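Local atomic coordinates of hypothetical protein Atu1826 (Agrobacterium tumefaciens, PDB entry 2I3D), a protein that is of unknown function but is probably a hydrolase of the alpha/beta-hydrolase fold, distantly related to S15-family peptidases. Residues B[51-56]-B[133-138]; B[83-88]-B[108-113]; B[171-176]-B[185-190]; B[205-210]-B[222-227]. All coordinates share one frame; numbering follows the deposited sequence. Where two conformers were deposited one is given.

In the fold
Along the chain, interaction 1 closes a long loop by bringing strand 49-53 against helix 131-142. Interaction 2, between strand 81-85 and helix 101-117, is nested inside that loop, and the two touch because strands 49-53 and 81-85 are neighbours in the sheet. Interaction 3 then opens and closes in series, joining strand 171-176 to helix 184-195. Interaction 4 follows it and sets strand 202-207 against helix 218-233. Strands 171-176 and 202-207 are also neighbours, so interactions 3 and 4 touch. All four therefore fasten helices to one mixed sheet, with interaction 2 on the opposite side of the chain's centre from interactions 3 and 4.

Interaction 1: residues B[51-56]-B[133-138]; sequences IILHPH and AWIGMQ
A small, wholly buried apolar contact joins Leu-53, at the end of a central strand of the sheet, to Ile-135 and Gly-136 on the helix that covers it. The CA atoms of Leu-53 and Gly-136 are 6.7 Å apart, a close approach for a strand and a helix, and one that glycine permits because no side chain stands in the gap. Leu-53 fills that gap. With CG anti to its carbonyl carbon (chi1 -58°), the side chain reaches out from the strand and sets methyl CD1 3.5 Å from CA of Gly-136, right on the helix backbone. The same CD1 meets CG2 of Ile-135 at 4.1 Å, so the short branch of the isoleucine does the touching while its longer branch leads away from the strand; Ile-135 also touches Glu-103 and Ala-107 of helix 101-117. Leu-53 was modelled in two conformers, and these contacts belong to one of them. Helix 131-142 begins right after Ser-130, the probable nucleophile, within what looks like the nucleophile elbow (GxSxG) of an alpha/beta hydrolase, and Leu-53 also touches residues of that turn. Just beyond the strand, His-54 turns away from the helix. Its ND1 donates to the carbonyl O of Pro-55 at 2.7 Å, in the carbonyl plane and on a lone pair, while its NE2 is hydrogen-bonded to the backbone N of Phe-87. Held at both nitrogens, the imidazole cannot easily rotate, and it ties the chain leaving strand 49-53 to the chain leaving strand 81-85.

Interaction 2: residues B[83-88]-B[108-113]; sequences LRFNFR and ASALDW
Strand 83-85 and helix 108-113 run in roughly opposite directions, 146° between them, with axes 9.9 Å apart at closest approach and Phe-85 nearest Ala-110 along the backbone. Ala-110 is the pivot: its one methyl touches two strand side chains at once. It lies over a face of the Phe-85 ring, a CH-pi contact with CB 3.9 Å from the ring centroid and 28° off the normal, displaced toward the CD2-CE2 side, where CE2 is 3.5 Å away. Phe-85 reaches this place with CG between its backbone N and carbonyl carbon (chi1 73°), which holds the ring up toward the helix. The second partner is Leu-83, whose CD2 meets CB of Ala-110 at 3.8 Å. Its other methyl, CD1, goes to the indole of Trp-113, 4.0 Å from CZ3, the two side chains crossing at about a right angle. Trp-113 itself stacks on Phe-28 and meets Tyr-39 edge-to-face, which roots it among the first two strands. Helix 101-117 belongs to the crossover that leads from strand 81-85 past strand 49-53 to strand 124-129, in the alternating strand-and-helix pattern of the alpha/beta hydrolases. A small alanine facing the larger Phe-85 and Leu-83 lets the helix settle close to the sheet, and because the side-chain groups that meet are hydrocarbon, the attachment depends on dispersion and the exclusion of water rather than directed bonds.

Interaction 3: residues B[171-176]-B[185-190]; sequences GLIING and KDVNGL
Val-187 is the centre of the tight side of this contact, wedged from helix 184-195 against two residues of strand 171-176 that lie on the same face of the sheet, Ile-173 and Asn-175. Its CG1, placed anti to the backbone N (chi1 -176°), meets CG2 of Ile-173 at 3.9 Å and stands 3.7 Å from both CG and ND2 of Asn-175. The amide oxygen OD1 of Asn-175 comes 3.6 Å from CB of Val-187, so the beta-branched side chain packs along much of the carboxamide. The branch suits the place, since one compact residue supplies two methyls. Leu-190 also points this way but stays further off. The other side is looser and wet. Asn-188 starts away from the strand, yet its amide end swings back, and a water bridges the remaining distance: it donates to OD1 of Asn-175 at 2.9 Å and to OD1 of Asn-188 at 2.5 Å, the latter so short that its exact length is doubtful. Strand 171-176, helix 184-195 and strand 202-207 form a beta-alpha-beta unit, in which ND2 of Asn-175 makes a weak hydrogen bond to NE2 of His-204. Asn-175 is also close to the probable Ser-His-Asp triad but makes no contact with it. The amide oxygen accepts from the water and the nitrogen has its weak bond to His-204, which probably lowers the cost of burying the amide, while the whole carboxamide lies against the valine.

Interaction 4: residues B[205-210]-B[222-227]; sequences RTLPGA and MGECED
Glu-224 has the most surface buried here, and it reaches from helix 218-233 to Arg-205 and Leu-207, two residues on one side of an edge strand of the sheet. Its chain is bent at chi2 (-77°), which swings the carboxylate across the arginine at a slant. OE2 then makes a salt bridge to NE of Arg-205 at 3.5 Å, rather long, with the carboxylate and guanidinium planes 38° apart. The oxygen comes in obliquely, and the pairing is electrostatic more than directional. Arg-205 bends at chi2 too, so that its aliphatic part also packs on the acid, CG lying 4.0 Å from CD of Glu-224. This is the packing of the last strand against the last helix, as in alpha/beta hydrolases, and the chain between them carries His-212, the probable catalytic histidine. That chain leaves strand 202-207 by a type II turn from Leu-207 to Ala-210, where Gly-209 takes up a positive phi (85°). Leu-207 adds an apolar touch, its CD2 4.1 Å from CG of Glu-224, the two side chains running opposite ways as they pass. Leu-207 also touches Phe-214 and, on the helix, Glu-220 and Leu-221.

Interaction 1: residues B[51-56]-B[133-138]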
# COMPACT_ATOMS: atom_id res chain seq x y z
N ILE B 51 -3.02 18.84 -0.44
CA ILE B 51 -3.86 17.85 0.26
C ILE B 51 -3.79 16.54 -0.54
O ILE B 51 -4.00 16.56 -1.77
CB ILE B 51 -5.35 18.30 0.29
CG1 ILE B 51 -5.46 19.72 0.91
CG2 ILE B 51 -6.22 17.33 1.05
CD1 ILE B 51 -5.09 19.87 2.42
N ILE B 52 -3.54 15.43 0.15
CA ILE B 52 -3.34 14.13 -0.51
C ILE B 52 -4.45 13.17 -0.07
O ILE B 52 -4.65 12.99 1.17
CB ILE B 52 -1.95 13.49 -0.13
CG1 ILE B 52 -0.85 14.56 -0.05
CG2 ILE B 52 -1.63 12.34 -1.11
CD1 ILE B 52 -0.54 15.27 -1.37
N LEU B 53 -5.15 12.56 -1.05
CA LEU B 53 -6.37 11.78 -0.80
C LEU B 53 -6.19 10.32 -1.19
O LEU B 53 -5.66 10.03 -2.26
CB LEU B 53 -7.57 12.41 -1.54
CG LEU B 53 -7.81 13.88 -1.14
CD1 LEU B 53 -8.85 14.57 -2.04
CD2 LEU B 53 -8.16 13.96 0.36
N HIS B 54 -6.62 9.40 -0.32
CA HIS B 54 -6.31 7.97 -0.51
C HIS B 54 -7.42 7.14 -1.20
O HIS B 54 -8.55 7.64 -1.42
CB HIS B 54 -5.89 7.36 0.86
CG HIS B 54 -7.02 7.22 1.84
ND1 HIS B 54 -8.02 6.27 1.71
CD2 HIS B 54 -7.27 7.86 3.01
CE1 HIS B 54 -8.84 6.34 2.75
NE2 HIS B 54 -8.40 7.28 3.56
N PRO B 55 -7.12 5.89 -1.61
CA PRO B 55 -8.12 5.01 -2.21
C PRO B 55 -9.26 4.55 -1.33
O PRO B 55 -9.24 4.73 -0.09
CB PRO B 55 -7.31 3.77 -2.67
CG PRO B 55 -5.91 4.30 -2.85
CD PRO B 55 -5.75 5.31 -1.70
N HIS B 56 -10.22 3.90 -1.97
CA HIS B 56 -11.34 3.28 -1.25
C HIS B 56 -10.81 2.14 -0.35
O HIS B 56 -9.84 1.46 -0.71
CB HIS B 56 -12.31 2.71 -2.27
CG HIS B 56 -13.64 2.35 -1.71
ND1 HIS B 56 -13.85 1.18 -1.00
CD2 HIS B 56 -14.84 2.95 -1.83
CE1 HIS B 56 -15.14 1.11 -0.68
NE2 HIS B 56 -15.75 2.18 -1.17
N ALA B 133 -8.75 10.28 -6.22
CA ALA B 133 -8.65 11.22 -7.36
C ALA B 133 -10.06 11.75 -7.67
O ALA B 133 -10.22 12.90 -8.13
CB ALA B 133 -8.09 10.50 -8.58
N TRP B 134 -11.08 10.89 -7.51
CA TRP B 134 -12.46 11.37 -7.75
C TRP B 134 -12.87 12.41 -6.71
O TRP B 134 -13.41 13.51 -7.05
CB TRP B 134 -13.40 10.16 -7.76
CG TRP B 134 -14.85 10.45 -7.99
CD1 TRP B 134 -15.42 11.05 -9.09
CD2 TRP B 134 -15.92 10.14 -7.09
NE1 TRP B 134 -16.81 11.16 -8.91
CE2 TRP B 134 -17.13 10.58 -7.70
CE3 TRP B 134 -15.97 9.56 -5.80
CZ2 TRP B 134 -18.38 10.42 -7.07
CZ3 TRP B 134 -17.18 9.39 -5.20
CH2 TRP B 134 -18.38 9.81 -5.82
N ILE B 135 -12.66 12.09 -5.42
CA ILE B 135 -12.87 13.13 -4.40
C ILE B 135 -12.01 14.39 -4.66
O ILE B 135 -12.51 15.54 -4.56
CB ILE B 135 -12.60 12.59 -2.98
CG1 ILE B 135 -13.44 11.31 -2.71
CG2 ILE B 135 -12.83 13.73 -1.91
CD1 ILE B 135 -14.98 11.58 -2.64
N GLY B 136 -10.74 14.21 -5.06
CA GLY B 136 -9.88 15.34 -5.30
C GLY B 136 -10.39 16.26 -6.40
O GLY B 136 -10.35 17.50 -6.27
N MSE B 137 -10.88 15.67 -7.48
CA MSE B 137 -11.36 16.50 -8.59
C MSE B 137 -12.68 17.20 -8.21
O MSE B 137 -12.95 18.31 -8.71
CB MSE B 137 -11.40 15.74 -9.92
CG MSE B 137 -10.00 15.26 -10.34
SE MSE B 137 -9.84 14.65 -12.16
CE MSE B 137 -9.63 16.42 -13.01
N GLN B 138 -13.48 16.58 -7.33
CA GLN B 138 -14.68 17.24 -6.85
C GLN B 138 -14.26 18.44 -5.97
O GLN B 138 -14.87 19.53 -6.02
CB GLN B 138 -15.53 16.27 -6.05
CG GLN B 138 -16.20 15.21 -6.92
CD GLN B 138 -17.04 14.25 -6.08
OE1 GLN B 138 -18.11 14.64 -5.55
NE2 GLN B 138 -16.53 13.02 -5.89

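Interaction 2: residues B[83-88]-B[108-113]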
# COMPACT_ATOMS: atom_id res chain seq x y z
N LEU B 83 -0.77 17.98 3.84
CA LEU B 83 -1.60 17.16 4.73
C LEU B 83 -2.09 15.93 3.98
O LEU B 83 -2.60 16.08 2.88
CB LEU B 83 -2.82 17.97 5.20
CG LEU B 83 -3.84 17.21 6.06
CD1 LEU B 83 -3.27 16.92 7.47
CD2 LEU B 83 -5.11 18.00 6.13
N ARG B 84 -1.89 14.73 4.53
CA ARG B 84 -2.66 13.56 4.13
C ARG B 84 -3.51 13.17 5.33
O ARG B 84 -3.16 13.44 6.48
CB ARG B 84 -1.79 12.39 3.67
CG ARG B 84 -0.75 11.90 4.74
CD ARG B 84 0.19 10.85 4.11
NE ARG B 84 0.82 9.99 5.12
CZ ARG B 84 1.90 10.33 5.83
NH1 ARG B 84 2.49 11.52 5.68
NH2 ARG B 84 2.39 9.46 6.70
N PHE B 85 -4.64 12.54 5.07
CA PHE B 85 -5.50 12.12 6.19
C PHE B 85 -6.37 10.93 5.82
O PHE B 85 -6.57 10.63 4.65
CB PHE B 85 -6.40 13.30 6.63
CG PHE B 85 -7.51 13.62 5.67
CD1 PHE B 85 -8.79 13.07 5.86
CD2 PHE B 85 -7.28 14.43 4.54
CE1 PHE B 85 -9.82 13.32 4.95
CE2 PHE B 85 -8.32 14.67 3.61
CZ PHE B 85 -9.58 14.12 3.83
N ASN B 86 -6.91 10.25 6.85
CA ASN B 86 -7.78 9.12 6.66
C ASN B 86 -9.20 9.59 6.53
O ASN B 86 -9.67 10.37 7.38
CB ASN B 86 -7.65 8.15 7.82
CG ASN B 86 -6.47 7.21 7.65
OD1 ASN B 86 -6.02 6.94 6.52
ND2 ASN B 86 -5.99 6.66 8.77
N PHE B 87 -9.89 9.14 5.49
CA PHE B 87 -11.34 9.43 5.37
C PHE B 87 -12.10 8.86 6.56
O PHE B 87 -11.61 7.93 7.24
CB PHE B 87 -11.94 8.86 4.08
CG PHE B 87 -11.57 9.64 2.84
CD1 PHE B 87 -11.83 11.02 2.73
CD2 PHE B 87 -10.98 8.96 1.75
CE1 PHE B 87 -11.46 11.72 1.54
CE2 PHE B 87 -10.64 9.64 0.56
CZ PHE B 87 -10.86 11.02 0.45
N ARG B 88 -13.29 9.40 6.83
CA ARG B 88 -14.20 8.80 7.85
C ARG B 88 -14.21 7.28 7.75
O ARG B 88 -14.30 6.71 6.63
CB ARG B 88 -15.64 9.32 7.70
CG ARG B 88 -16.30 8.97 6.36
CD ARG B 88 -17.65 9.73 6.19
NE ARG B 88 -17.48 11.17 6.27
CZ ARG B 88 -18.48 12.03 6.49
NH1 ARG B 88 -19.71 11.55 6.62
NH2 ARG B 88 -18.25 13.34 6.57
N ALA B 108 -12.93 18.75 2.30
CA ALA B 108 -13.18 20.18 2.50
C ALA B 108 -12.83 20.64 3.91
O ALA B 108 -12.21 21.68 4.08
CB ALA B 108 -14.64 20.49 2.17
N SER B 109 -13.20 19.83 4.92
CA SER B 109 -12.86 20.12 6.32
C SER B 109 -11.37 20.10 6.54
O SER B 109 -10.82 20.93 7.28
CB SER B 109 -13.49 19.12 7.28
OG SER B 109 -14.87 19.38 7.43
N ALA B 110 -10.72 19.14 5.91
CA ALA B 110 -9.26 19.04 5.97
C ALA B 110 -8.57 20.27 5.40
O ALA B 110 -7.69 20.85 6.04
CB ALA B 110 -8.75 17.76 5.24
N LEU B 111 -9.01 20.68 4.20
CA LEU B 111 -8.47 21.89 3.57
C LEU B 111 -8.74 23.15 4.40
O LEU B 111 -7.84 23.97 4.60
CB LEU B 111 -8.99 22.04 2.13
CG LEU B 111 -8.34 23.20 1.36
CD1 LEU B 111 -6.77 23.30 1.43
CD2 LEU B 111 -8.81 23.13 -0.10
N ASP B 112 -9.95 23.24 4.96
CA ASP B 112 -10.30 24.39 5.85
C ASP B 112 -9.36 24.43 7.06
O ASP B 112 -8.87 25.51 7.47
CB ASP B 112 -11.74 24.27 6.36
CG ASP B 112 -12.79 24.52 5.28
OD1 ASP B 112 -12.49 25.06 4.18
OD2 ASP B 112 -13.95 24.22 5.58
N TRP B 113 -9.13 23.27 7.66
CA TRP B 113 -8.26 23.17 8.82
C TRP B 113 -6.84 23.66 8.53
O TRP B 113 -6.31 24.52 9.28
CB TRP B 113 -8.25 21.75 9.35
CG TRP B 113 -7.39 21.53 10.52
CD1 TRP B 113 -7.71 21.79 11.84
CD2 TRP B 113 -6.06 21.00 10.52
NE1 TRP B 113 -6.65 21.42 12.65
CE2 TRP B 113 -5.63 20.95 11.87
CE3 TRP B 113 -5.20 20.55 9.51
CZ2 TRP B 113 -4.37 20.47 12.23
CZ3 TRP B 113 -3.93 20.08 9.87
CH2 TRP B 113 -3.53 20.05 11.22

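Interaction 3: residues B[171-176]-B[185-190]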
# COMPACT_ATOMS: atom_id res chain seq x y z
N GLY B 171 -3.66 20.01 -14.86
CA GLY B 171 -3.14 19.00 -13.94
C GLY B 171 -2.70 17.75 -14.68
O GLY B 171 -2.73 17.68 -15.93
N LEU B 172 -2.32 16.76 -13.89
CA LEU B 172 -1.76 15.49 -14.38
C LEU B 172 -2.75 14.35 -14.12
O LEU B 172 -3.26 14.22 -12.99
CB LEU B 172 -0.48 15.22 -13.57
CG LEU B 172 0.16 13.83 -13.81
CD1 LEU B 172 0.72 13.69 -15.21
CD2 LEU B 172 1.24 13.60 -12.78
N ILE B 173 -2.98 13.53 -15.15
CA ILE B 173 -3.74 12.29 -14.98
C ILE B 173 -2.75 11.22 -15.38
O ILE B 173 -2.13 11.29 -16.46
CB ILE B 173 -5.01 12.26 -15.85
CG1 ILE B 173 -5.99 13.32 -15.34
CG2 ILE B 173 -5.65 10.88 -15.83
CD1 ILE B 173 -7.27 13.47 -16.15
N ILE B 174 -2.58 10.21 -14.50
CA ILE B 174 -1.61 9.17 -14.81
C ILE B 174 -2.23 7.81 -14.49
O ILE B 174 -2.85 7.64 -13.44
CB ILE B 174 -0.22 9.44 -14.11
CG1 ILE B 174 0.80 8.36 -14.38
CG2 ILE B 174 -0.44 9.70 -12.59
CD1 ILE B 174 2.22 9.02 -14.22
N ASN B 175 -2.11 6.88 -15.43
CA ASN B 175 -2.78 5.56 -15.29
C ASN B 175 -1.93 4.53 -15.99
O ASN B 175 -1.07 4.89 -16.81
CB ASN B 175 -4.22 5.53 -15.85
CG ASN B 175 -4.27 5.75 -17.40
OD1 ASN B 175 -4.81 4.93 -18.16
ND2 ASN B 175 -3.74 6.88 -17.84
N GLY B 176 -2.13 3.28 -15.65
CA GLY B 176 -1.37 2.21 -16.30
C GLY B 176 -2.13 1.47 -17.40
O GLY B 176 -3.35 1.29 -17.32
N LYS B 185 -9.14 2.44 -21.98
CA LYS B 185 -10.18 3.05 -22.80
C LYS B 185 -11.03 4.03 -21.98
O LYS B 185 -11.42 5.08 -22.48
CB LYS B 185 -11.06 1.98 -23.44
CG LYS B 185 -12.28 2.51 -24.21
CD LYS B 185 -12.90 1.37 -25.15
CE LYS B 185 -13.73 0.38 -24.36
NZ LYS B 185 -14.37 -0.59 -25.33
N ASP B 186 -11.33 3.66 -20.73
CA ASP B 186 -12.18 4.51 -19.91
C ASP B 186 -11.42 5.76 -19.49
O ASP B 186 -11.97 6.89 -19.54
CB ASP B 186 -12.65 3.74 -18.69
CG ASP B 186 -13.40 2.52 -19.09
OD1 ASP B 186 -14.61 2.63 -19.31
OD2 ASP B 186 -12.76 1.46 -19.26
N VAL B 187 -10.17 5.59 -19.06
CA VAL B 187 -9.39 6.80 -18.72
C VAL B 187 -9.21 7.72 -19.93
O VAL B 187 -9.28 8.94 -19.79
CB VAL B 187 -8.04 6.47 -18.03
CG1 VAL B 187 -7.35 7.81 -17.61
CG2 VAL B 187 -8.33 5.63 -16.80
N ASN B 188 -8.98 7.14 -21.10
CA ASN B 188 -8.76 7.95 -22.30
C ASN B 188 -9.98 8.78 -22.66
O ASN B 188 -9.87 9.95 -23.04
CB ASN B 188 -8.43 7.06 -23.50
CG ASN B 188 -7.03 6.51 -23.45
OD1 ASN B 188 -6.20 6.99 -22.65
ND2 ASN B 188 -6.75 5.48 -24.26
N GLY B 189 -11.15 8.19 -22.43
CA GLY B 189 -12.41 8.88 -22.74
C GLY B 189 -12.61 10.09 -21.84
O GLY B 189 -13.06 11.15 -22.29
N LEU B 190 -12.28 9.95 -20.54
CA LEU B 190 -12.37 11.09 -19.63
C LEU B 190 -11.35 12.18 -20.06
O LEU B 190 -11.67 13.37 -20.16
CB LEU B 190 -12.02 10.67 -18.20
CG LEU B 190 -11.71 11.79 -17.18
CD1 LEU B 190 -12.90 12.71 -16.98
CD2 LEU B 190 -11.20 11.21 -15.81
O HOH W 1 -4.92 5.70 -20.92

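Interaction 4: residues B[205-210]-B[222-227]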
# COMPACT_ATOMS: atom_id res chain seq x y z
N ARG B 205 -0.31 10.87 -18.78
CA ARG B 205 0.70 9.86 -19.04
C ARG B 205 0.11 8.48 -18.79
O ARG B 205 -0.52 8.26 -17.77
CB ARG B 205 1.89 10.10 -18.08
CG ARG B 205 3.01 9.09 -18.20
CD ARG B 205 3.80 9.22 -19.56
NE ARG B 205 4.64 8.04 -19.71
CZ ARG B 205 4.84 7.38 -20.85
NH1 ARG B 205 4.31 7.82 -22.00
NH2 ARG B 205 5.63 6.31 -20.85
N THR B 206 0.33 7.55 -19.71
CA THR B 206 -0.05 6.16 -19.54
C THR B 206 1.24 5.36 -19.33
O THR B 206 2.15 5.41 -20.20
CB THR B 206 -0.85 5.65 -20.74
OG1 THR B 206 -2.02 6.46 -20.93
CG2 THR B 206 -1.27 4.15 -20.53
N LEU B 207 1.34 4.67 -18.19
CA LEU B 207 2.57 3.92 -17.89
C LEU B 207 2.47 2.49 -18.36
O LEU B 207 1.60 1.75 -17.89
CB LEU B 207 2.83 3.85 -16.38
CG LEU B 207 3.29 5.10 -15.66
CD1 LEU B 207 3.85 4.72 -14.29
CD2 LEU B 207 4.35 5.75 -16.47
N PRO B 208 3.38 2.07 -19.25
CA PRO B 208 3.39 0.67 -19.69
C PRO B 208 3.59 -0.31 -18.55
O PRO B 208 4.48 -0.15 -17.71
CB PRO B 208 4.60 0.60 -20.66
CG PRO B 208 4.70 2.05 -21.17
CD PRO B 208 4.43 2.87 -19.92
N GLY B 209 2.75 -1.32 -18.52
CA GLY B 209 2.94 -2.39 -17.58
C GLY B 209 2.36 -2.14 -16.20
O GLY B 209 2.42 -3.06 -15.37
N ALA B 210 1.82 -0.94 -15.95
CA ALA B 210 1.29 -0.64 -14.60
C ALA B 210 -0.18 -1.10 -14.47
O ALA B 210 -0.99 -0.85 -15.36
CB ALA B 210 1.40 0.84 -14.31
N MSE B 222 6.24 7.73 -9.57
CA MSE B 222 6.62 8.87 -8.74
C MSE B 222 7.59 9.80 -9.49
O MSE B 222 7.56 11.02 -9.30
CB MSE B 222 7.20 8.40 -7.41
CG MSE B 222 6.15 7.74 -6.49
SE MSE B 222 4.45 8.79 -6.38
CE MSE B 222 5.22 10.36 -5.85
N GLY B 223 8.44 9.23 -10.35
CA GLY B 223 9.30 10.04 -11.24
C GLY B 223 8.50 10.93 -12.16
O GLY B 223 8.85 12.09 -12.38
N GLU B 224 7.42 10.40 -12.70
CA GLU B 224 6.54 11.19 -13.58
C GLU B 224 5.83 12.27 -12.79
O GLU B 224 5.75 13.41 -13.26
CB GLU B 224 5.53 10.29 -14.27
CG GLU B 224 6.17 9.28 -15.28
CD GLU B 224 6.57 9.89 -16.62
OE1 GLU B 224 6.37 11.10 -16.86
OE2 GLU B 224 7.05 9.10 -17.46
N CYS B 225 5.33 11.93 -11.59
CA CYS B 225 4.73 12.97 -10.71
C CYS B 225 5.74 14.09 -10.34
O CYS B 225 5.41 15.26 -10.39
CB CYS B 225 4.16 12.31 -9.45
SG CYS B 225 2.75 11.23 -9.85
N GLU B 226 6.96 13.68 -9.97
CA GLU B 226 8.02 14.64 -9.65
C GLU B 226 8.34 15.59 -10.83
O GLU B 226 8.33 16.81 -10.67
CB GLU B 226 9.27 13.90 -9.18
CG GLU B 226 10.40 14.77 -8.80
CD GLU B 226 11.64 13.95 -8.40
OE1 GLU B 226 11.84 12.80 -8.93
OE2 GLU B 226 12.41 14.45 -7.55
N ASP B 227 8.53 15.01 -12.01
CA ASP B 227 8.84 15.78 -13.22
C ASP B 227 7.71 16.74 -13.52
O ASP B 227 7.95 17.89 -13.86
CB ASP B 227 9.06 14.87 -14.43
CG ASP B 227 10.29 13.99 -14.31
OD1 ASP B 227 11.13 14.21 -13.40
OD2 ASP B 227 10.43 13.07 -15.13